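Local structure of GTPase-activating protein GYP1 (Saccharomyces cerevisiae, 1FKM) at residues A[5-17]-A[26-38]. The protein stimulates GTP hydrolysis by the Ypt/Rab GTPases Ypt1 and Ypt7, lending them a catalytic arginine finger and glutamine finger through its TBC domain. Numbering follows the deposited sequence.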
ATOM      1  N   ILE A   5      -2.927   5.865  24.994  1.00 38.32           N
ATOM      2  CA  ILE A   5      -4.324   5.833  25.415  1.00 36.37           C
ATOM      3  C   ILE A   5      -5.057   7.115  25.036  1.00 34.97           C
ATOM      4  O   ILE A   5      -6.196   7.082  24.564  1.00 33.81           O
ATOM      5  CB  ILE A   5      -4.439   5.641  26.944  1.00 49.04           C
ATOM      6  CG1 ILE A   5      -3.775   4.324  27.356  1.00 49.77           C
ATOM      7  CG2 ILE A   5      -5.899   5.667  27.366  1.00 47.54           C
ATOM      8  CD1 ILE A   5      -4.346   3.098  26.665  1.00 49.59           C
ATOM      9  N   GLN A   6      -4.398   8.245  25.264  1.00 35.22           N
ATOM     10  CA  GLN A   6      -4.962   9.548  24.947  1.00 34.70           C
ATOM     11  C   GLN A   6      -5.216   9.656  23.442  1.00 31.35           C
ATOM     12  O   GLN A   6      -6.278  10.103  23.007  1.00 29.11           O
ATOM     13  CB  GLN A   6      -3.987  10.649  25.380  1.00 54.73           C
ATOM     14  CG  GLN A   6      -4.485  12.073  25.153  1.00 61.98           C
ATOM     15  CD  GLN A   6      -5.500  12.518  26.190  1.00 65.72           C
ATOM     16  OE1 GLN A   6      -5.984  13.650  26.153  1.00 67.92           O
ATOM     17  NE2 GLN A   6      -5.822  11.632  27.126  1.00 68.02           N
ATOM     18  N   ARG A   7      -4.239   9.237  22.648  1.00 31.06           N
ATOM     19  CA  ARG A   7      -4.374   9.316  21.202  1.00 29.85           C
ATOM     20  C   ARG A   7      -5.566   8.496  20.720  1.00 27.21           C
ATOM     21  O   ARG A   7      -6.297   8.911  19.821  1.00 26.30           O
ATOM     22  CB  ARG A   7      -3.087   8.848  20.524  1.00 29.34           C
ATOM     23  CG  ARG A   7      -3.062   9.151  19.033  1.00 29.42           C
ATOM     24  CD  ARG A   7      -1.657   9.085  18.464  1.00 28.58           C
ATOM     25  NE  ARG A   7      -1.643   9.446  17.049  1.00 26.97           N
ATOM     26  CZ  ARG A   7      -1.810  10.680  16.575  1.00 28.22           C
ATOM     27  NH1 ARG A   7      -2.004  11.705  17.401  1.00 24.93           N
ATOM     28  NH2 ARG A   7      -1.782  10.893  15.265  1.00 24.87           N
ATOM     29  N   ILE A   8      -5.767   7.336  21.332  1.00 26.89           N
ATOM     30  CA  ILE A   8      -6.889   6.484  20.971  1.00 24.93           C
ATOM     31  C   ILE A   8      -8.186   7.233  21.256  1.00 25.39           C
ATOM     32  O   ILE A   8      -9.138   7.168  20.476  1.00 24.43           O
ATOM     33  CB  ILE A   8      -6.838   5.154  21.765  1.00 26.80           C
ATOM     34  CG1 ILE A   8      -5.688   4.291  21.230  1.00 26.80           C
ATOM     35  CG2 ILE A   8      -8.164   4.421  21.663  1.00 28.56           C
ATOM     36  CD1 ILE A   8      -5.373   3.064  22.065  1.00 29.76           C
ATOM     37  N   SER A   9      -8.213   7.958  22.369  1.00 22.87           N
ATOM     38  CA  SER A   9      -9.394   8.725  22.750  1.00 24.77           C
ATOM     39  C   SER A   9      -9.675   9.862  21.766  1.00 22.17           C
ATOM     40  O   SER A   9     -10.829  10.139  21.453  1.00 24.70           O
ATOM     41  CB  SER A   9      -9.223   9.305  24.157  1.00 34.28           C
ATOM     42  OG  SER A   9     -10.362  10.063  24.523  1.00 38.96           O
ATOM     43  N   LYS A  10      -8.623  10.522  21.291  1.00 26.24           N
ATOM     44  CA  LYS A  10      -8.785  11.617  20.335  1.00 26.93           C
ATOM     45  C   LYS A  10      -9.446  11.097  19.064  1.00 24.48           C
ATOM     46  O   LYS A  10     -10.332  11.738  18.507  1.00 23.18           O
ATOM     47  CB  LYS A  10      -7.428  12.238  19.997  1.00 41.91           C
ATOM     48  CG  LYS A  10      -6.744  12.916  21.175  1.00 47.29           C
ATOM     49  CD  LYS A  10      -5.433  13.562  20.759  1.00 50.29           C
ATOM     50  CE  LYS A  10      -5.660  14.672  19.740  1.00 53.85           C
ATOM     51  NZ  LYS A  10      -4.379  15.284  19.279  1.00 59.08           N
ATOM     52  N   PHE A  11      -9.013   9.930  18.596  1.00 23.23           N
ATOM     53  CA  PHE A  11      -9.616   9.355  17.401  1.00 22.98           C
ATOM     54  C   PHE A  11     -11.057   8.945  17.699  1.00 24.74           C
ATOM     55  O   PHE A  11     -11.940   9.120  16.864  1.00 24.68           O
ATOM     56  CB  PHE A  11      -8.817   8.139  16.918  1.00 23.07           C
ATOM     57  CG  PHE A  11      -7.622   8.491  16.078  1.00 22.81           C
ATOM     58  CD1 PHE A  11      -6.429   8.900  16.668  1.00 19.95           C
ATOM     59  CD2 PHE A  11      -7.696   8.420  14.687  1.00 20.19           C
ATOM     60  CE1 PHE A  11      -5.325   9.234  15.884  1.00 22.14           C
ATOM     61  CE2 PHE A  11      -6.601   8.750  13.896  1.00 21.54           C
ATOM     62  CZ  PHE A  11      -5.411   9.158  14.492  1.00 19.54           C
ATOM     63  N   ASP A  12     -11.297   8.414  18.897  1.00 25.83           N
ATOM     64  CA  ASP A  12     -12.644   7.993  19.277  1.00 28.26           C
ATOM     65  C   ASP A  12     -13.662   9.128  19.157  1.00 27.46           C
ATOM     66  O   ASP A  12     -14.750   8.935  18.617  1.00 27.55           O
ATOM     67  CB  ASP A  12     -12.667   7.459  20.716  1.00 46.06           C
ATOM     68  CG  ASP A  12     -12.068   6.070  20.837  1.00 51.94           C
ATOM     69  OD1 ASP A  12     -12.413   5.199  20.013  1.00 53.97           O
ATOM     70  OD2 ASP A  12     -11.263   5.845  21.765  1.00 56.69           O
ATOM     71  N   ASN A  13     -13.311  10.304  19.664  1.00 27.97           N
ATOM     72  CA  ASN A  13     -14.219  11.443  19.602  1.00 30.22           C
ATOM     73  C   ASN A  13     -14.408  11.988  18.192  1.00 29.11           C
ATOM     74  O   ASN A  13     -15.382  12.682  17.917  1.00 30.91           O
ATOM     75  CB  ASN A  13     -13.753  12.550  20.549  1.00 36.05           C
ATOM     76  CG  ASN A  13     -13.927  12.169  22.011  1.00 37.57           C
ATOM     77  OD1 ASN A  13     -14.972  11.648  22.403  1.00 40.96           O
ATOM     78  ND2 ASN A  13     -12.910  12.426  22.819  1.00 37.87           N
ATOM     79  N   ILE A  14     -13.479  11.673  17.296  1.00 27.61           N
ATOM     80  CA  ILE A  14     -13.600  12.114  15.914  1.00 26.00           C
ATOM     81  C   ILE A  14     -14.483  11.118  15.172  1.00 26.75           C
ATOM     82  O   ILE A  14     -15.310  11.493  14.338  1.00 26.42           O
ATOM     83  CB  ILE A  14     -12.223  12.171  15.206  1.00 25.75           C
ATOM     84  CG1 ILE A  14     -11.401  13.338  15.758  1.00 26.70           C
ATOM     85  CG2 ILE A  14     -12.409  12.316  13.693  1.00 25.21           C
ATOM     86  CD1 ILE A  14     -10.005  13.452  15.159  1.00 24.75           C
ATOM     87  N   LEU A  15     -14.329   9.845  15.517  1.00 23.85           N
ATOM     88  CA  LEU A  15     -15.062   8.775  14.854  1.00 28.00           C
ATOM     89  C   LEU A  15     -16.408   8.355  15.438  1.00 32.54           C
ATOM     90  O   LEU A  15     -17.296   7.933  14.695  1.00 32.98           O
ATOM     91  CB  LEU A  15     -14.165   7.540  14.773  1.00 27.23           C
ATOM     92  CG  LEU A  15     -12.832   7.722  14.049  1.00 25.98           C
ATOM     93  CD1 LEU A  15     -11.981   6.476  14.238  1.00 24.54           C
ATOM     94  CD2 LEU A  15     -13.082   7.995  12.563  1.00 25.00           C
ATOM     95  N   LYS A  16     -16.567   8.470  16.753  1.00 39.09           N
ATOM     96  CA  LYS A  16     -17.802   8.033  17.400  1.00 44.96           C
ATOM     97  C   LYS A  16     -18.734   9.133  17.900  1.00 48.12           C
ATOM     98  O   LYS A  16     -18.287  10.180  18.367  1.00 49.33           O
ATOM     99  CB  LYS A  16     -17.443   7.086  18.545  1.00 52.58           C
ATOM    100  CG  LYS A  16     -16.588   5.915  18.080  1.00 55.46           C
ATOM    101  CD  LYS A  16     -16.001   5.122  19.232  1.00 58.39           C
ATOM    102  CE  LYS A  16     -15.088   4.020  18.707  1.00 60.77           C
ATOM    103  NZ  LYS A  16     -14.423   3.259  19.800  1.00 63.10           N
ATOM    104  N   ASP A  17     -20.035   8.877  17.782  1.00 55.51           N
ATOM    105  CA  ASP A  17     -21.074   9.811  18.212  1.00 59.24           C
ATOM    106  C   ASP A  17     -20.911  11.200  17.589  1.00 59.50           C
ATOM    107  O   ASP A  17     -20.826  12.201  18.303  1.00 58.72           O
ATOM    108  CB  ASP A  17     -21.066   9.923  19.742  1.00 69.74           C
ATOM    109  CG  ASP A  17     -22.254  10.703  20.284  1.00 70.12           C
ATOM    110  OD1 ASP A  17     -23.140  11.081  19.486  1.00 70.12           O
ATOM    111  OD2 ASP A  17     -22.302  10.934  21.511  1.00 70.12           O
ATOM    112  N   LEU A  26      -9.920  14.363  10.667  1.00 22.45           N
ATOM    113  CA  LEU A  26      -9.363  13.016  10.571  1.00 22.83           C
ATOM    114  C   LEU A  26      -8.023  12.972   9.827  1.00 23.03           C
ATOM    115  O   LEU A  26      -7.075  12.328  10.278  1.00 22.30           O
ATOM    116  CB  LEU A  26     -10.377  12.087   9.893  1.00 23.90           C
ATOM    117  CG  LEU A  26      -9.999  10.606   9.822  1.00 21.85           C
ATOM    118  CD1 LEU A  26      -9.796  10.058  11.234  1.00 22.17           C
ATOM    119  CD2 LEU A  26     -11.094   9.831   9.082  1.00 20.76           C
ATOM    120  N   ARG A  27      -7.949  13.653   8.688  1.00 23.92           N
ATOM    121  CA  ARG A  27      -6.720  13.698   7.899  1.00 25.37           C
ATOM    122  C   ARG A  27      -5.591  14.361   8.688  1.00 25.12           C
ATOM    123  O   ARG A  27      -4.448  13.907   8.669  1.00 22.94           O
ATOM    124  CB  ARG A  27      -6.938  14.495   6.612  1.00 33.84           C
ATOM    125  CG  ARG A  27      -7.775  13.810   5.554  1.00 40.77           C
ATOM    126  CD  ARG A  27      -7.842  14.674   4.297  1.00 47.89           C
ATOM    127  NE  ARG A  27      -6.508  15.068   3.851  1.00 55.13           N
ATOM    128  CZ  ARG A  27      -6.259  15.811   2.775  1.00 59.16           C
ATOM    129  NH1 ARG A  27      -7.258  16.251   2.021  1.00 61.93           N
ATOM    130  NH2 ARG A  27      -5.008  16.115   2.454  1.00 60.65           N
ATOM    131  N   GLN A  28      -5.923  15.445   9.379  1.00 24.93           N
ATOM    132  CA  GLN A  28      -4.943  16.188  10.161  1.00 25.85           C
ATOM    133  C   GLN A  28      -4.231  15.345  11.214  1.00 24.30           C
ATOM    134  O   GLN A  28      -3.003  15.355  11.298  1.00 24.14           O
ATOM    135  CB  GLN A  28      -5.625  17.383  10.833  1.00 41.02           C
ATOM    136  CG  GLN A  28      -4.745  18.129  11.816  1.00 46.70           C
ATOM    137  CD  GLN A  28      -5.466  19.295  12.463  1.00 51.33           C
ATOM    138  OE1 GLN A  28      -6.494  19.117  13.119  1.00 54.38           O
ATOM    139  NE2 GLN A  28      -4.932  20.497  12.277  1.00 53.14           N
ATOM    140  N   ILE A  29      -4.996  14.616  12.019  1.00 21.92           N
ATOM    141  CA  ILE A  29      -4.399  13.798  13.059  1.00 21.90           C
ATOM    142  C   ILE A  29      -3.794  12.505  12.521  1.00 20.67           C
ATOM    143  O   ILE A  29      -2.760  12.055  13.013  1.00 22.16           O
ATOM    144  CB  ILE A  29      -5.431  13.463  14.175  1.00 26.21           C
ATOM    145  CG1 ILE A  29      -4.728  12.754  15.334  1.00 27.53           C
ATOM    146  CG2 ILE A  29      -6.558  12.599  13.615  1.00 27.45           C
ATOM    147  CD1 ILE A  29      -5.598  12.574  16.571  1.00 31.36           C
ATOM    148  N   SER A  30      -4.421  11.921  11.502  1.00 19.67           N
ATOM    149  CA  SER A  30      -3.938  10.667  10.922  1.00 19.01           C
ATOM    150  C   SER A  30      -2.572  10.778  10.260  1.00 19.49           C
ATOM    151  O   SER A  30      -1.855   9.788  10.158  1.00 18.17           O
ATOM    152  CB  SER A  30      -4.940  10.125   9.897  1.00 19.20           C
ATOM    153  OG  SER A  30      -6.171   9.776  10.507  1.00 19.40           O
ATOM    154  N   TRP A  31      -2.215  11.979   9.811  1.00 19.27           N
ATOM    155  CA  TRP A  31      -0.934  12.198   9.144  1.00 21.34           C
ATOM    156  C   TRP A  31       0.211  11.737  10.037  1.00 22.38           C
ATOM    157  O   TRP A  31       1.223  11.210   9.558  1.00 20.90           O
ATOM    158  CB  TRP A  31      -0.752  13.691   8.830  1.00 23.45           C
ATOM    159  CG  TRP A  31       0.033  13.980   7.576  1.00 23.00           C
ATOM    160  CD1 TRP A  31      -0.474  14.279   6.342  1.00 21.42           C
ATOM    161  CD2 TRP A  31       1.465  13.986   7.430  1.00 21.84           C
ATOM    162  NE1 TRP A  31       0.546  14.471   5.443  1.00 22.76           N
ATOM    163  CE2 TRP A  31       1.744  14.298   6.082  1.00 22.39           C
ATOM    164  CE3 TRP A  31       2.534  13.757   8.306  1.00 23.36           C
ATOM    165  CZ2 TRP A  31       3.053  14.388   5.587  1.00 23.13           C
ATOM    166  CZ3 TRP A  31       3.837  13.844   7.811  1.00 24.20           C
ATOM    167  CH2 TRP A  31       4.080  14.158   6.463  1.00 20.99           C
ATOM    168  N   ASN A  32       0.036  11.923  11.342  1.00 23.12           N
ATOM    169  CA  ASN A  32       1.064  11.565  12.311  1.00 24.67           C
ATOM    170  C   ASN A  32       0.955  10.153  12.866  1.00 24.42           C
ATOM    171  O   ASN A  32       1.581   9.841  13.873  1.00 24.27           O
ATOM    172  CB  ASN A  32       1.051  12.572  13.465  1.00 26.93           C
ATOM    173  CG  ASN A  32       1.145  14.006  12.980  1.00 29.89           C
ATOM    174  OD1 ASN A  32       2.023  14.347  12.188  1.00 30.46           O
ATOM    175  ND2 ASN A  32       0.237  14.852  13.448  1.00 30.84           N
ATOM    176  N   GLY A  33       0.159   9.305  12.219  1.00 22.64           N
ATOM    177  CA  GLY A  33       0.019   7.937  12.682  1.00 21.75           C
ATOM    178  C   GLY A  33      -1.350   7.620  13.249  1.00 21.93           C
ATOM    179  O   GLY A  33      -1.948   8.425  13.966  1.00 23.34           O
ATOM    180  N   ILE A  34      -1.842   6.429  12.935  1.00 19.83           N
ATOM    181  CA  ILE A  34      -3.151   5.994  13.397  1.00 18.90           C
ATOM    182  C   ILE A  34      -3.024   4.816  14.356  1.00 20.57           C
ATOM    183  O   ILE A  34      -2.359   3.826  14.039  1.00 20.35           O
ATOM    184  CB  ILE A  34      -4.027   5.553  12.197  1.00 20.87           C
ATOM    185  CG1 ILE A  34      -4.162   6.712  11.203  1.00 18.51           C
ATOM    186  CG2 ILE A  34      -5.400   5.100  12.688  1.00 18.37           C
ATOM    187  CD1 ILE A  34      -4.651   6.283   9.811  1.00 18.58           C
ATOM    188  N   PRO A  35      -3.647   4.913  15.548  1.00 20.46           N
ATOM    189  CA  PRO A  35      -3.599   3.831  16.536  1.00 22.09           C
ATOM    190  C   PRO A  35      -4.049   2.553  15.827  1.00 22.73           C
ATOM    191  O   PRO A  35      -5.025   2.578  15.077  1.00 20.17           O
ATOM    192  CB  PRO A  35      -4.608   4.286  17.585  1.00 21.70           C
ATOM    193  CG  PRO A  35      -4.476   5.788  17.539  1.00 22.44           C
ATOM    194  CD  PRO A  35      -4.426   6.058  16.057  1.00 21.55           C
ATOM    195  N   LYS A  36      -3.356   1.445  16.063  1.00 22.32           N
ATOM    196  CA  LYS A  36      -3.705   0.200  15.387  1.00 25.59           C
ATOM    197  C   LYS A  36      -5.176  -0.199  15.482  1.00 24.32           C
ATOM    198  O   LYS A  36      -5.750  -0.681  14.505  1.00 23.77           O
ATOM    199  CB  LYS A  36      -2.816  -0.951  15.881  1.00 34.08           C
ATOM    200  CG  LYS A  36      -2.901  -1.250  17.367  1.00 40.96           C
ATOM    201  CD  LYS A  36      -2.055  -2.470  17.711  1.00 47.96           C
ATOM    202  CE  LYS A  36      -2.104  -2.805  19.197  1.00 50.68           C
ATOM    203  NZ  LYS A  36      -1.483  -1.736  20.027  1.00 57.46           N
ATOM    204  N   ILE A  37      -5.802   0.005  16.632  1.00 23.96           N
ATOM    205  CA  ILE A  37      -7.204  -0.375  16.765  1.00 23.83           C
ATOM    206  C   ILE A  37      -8.129   0.415  15.821  1.00 24.33           C
ATOM    207  O   ILE A  37      -9.200  -0.064  15.444  1.00 22.41           O
ATOM    208  CB  ILE A  37      -7.691  -0.213  18.225  1.00 32.16           C
ATOM    209  CG1 ILE A  37      -9.084  -0.828  18.372  1.00 34.71           C
ATOM    210  CG2 ILE A  37      -7.710   1.261  18.621  1.00 32.40           C
ATOM    211  CD1 ILE A  37      -9.603  -0.832  19.791  1.00 41.04           C
ATOM    212  N   HIS A  38      -7.702   1.607  15.414  1.00 20.66           N
ATOM    213  CA  HIS A  38      -8.517   2.442  14.529  1.00 21.19           C
ATOM    214  C   HIS A  38      -8.202   2.345  13.043  1.00 19.55           C
ATOM    215  O   HIS A  38      -8.979   2.826  12.218  1.00 18.68           O
ATOM    216  CB  HIS A  38      -8.407   3.913  14.941  1.00 25.03           C
ATOM    217  CG  HIS A  38      -9.179   4.250  16.176  1.00 25.92           C
ATOM    218  ND1 HIS A  38      -8.588   4.783  17.300  1.00 27.89           N
ATOM    219  CD2 HIS A  38     -10.494   4.122  16.466  1.00 25.42           C
ATOM    220  CE1 HIS A  38      -9.506   4.967  18.232  1.00 25.49           C
ATOM    221  NE2 HIS A  38     -10.671   4.575  17.750  1.00 28.85           N
TER
HETATM  222  O   HOH W   1      -1.268  14.071  15.709  1.00 28.88           O
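The ring of F11 lies between P35 and I29, which cover its opposite faces, in an antiparallel helical hairpin at the N-terminal end of the Gyp1 TBC-domain fragment. Helix 5-15 runs at 166° to helix 26-30 and also packs on the chain after helix 26-30. P35 CD stands 3.5 Å from the F11 ring centroid; a proline, with its rigid ring, offers a fixed C-H to that face. On the other face lies I29 CG2, and the branched I29 side chain fills the hole between R7, K10, F11 and I14. The long R7 chain, extended with CG anti to the backbone N (chi1 -169°), spans to backbone carbonyls: NH2 meets a lone pair of G33 O in the loop at 2.8 Å and, weakly, I29 O in the helix. G33 closes the type I turn S30-G33 at a positive phi (111°), where a CB would jam against the preceding carbonyl O. H38 combines a flat face for F11 CB, 3.7 Å from the imidazole centroid, with an N-H for D12: NE2 donates in the ring plane to D12 OD1 at 2.9 Å, while ND1 is buried without a partner. An alanine here would probably leave D12 OD1 without its ring N-H donor and F11 CB without the imidazole face. From the opposite face of the carboxylate, K16 NZ makes a salt bridge to D12 OD1 at 2.8 Å.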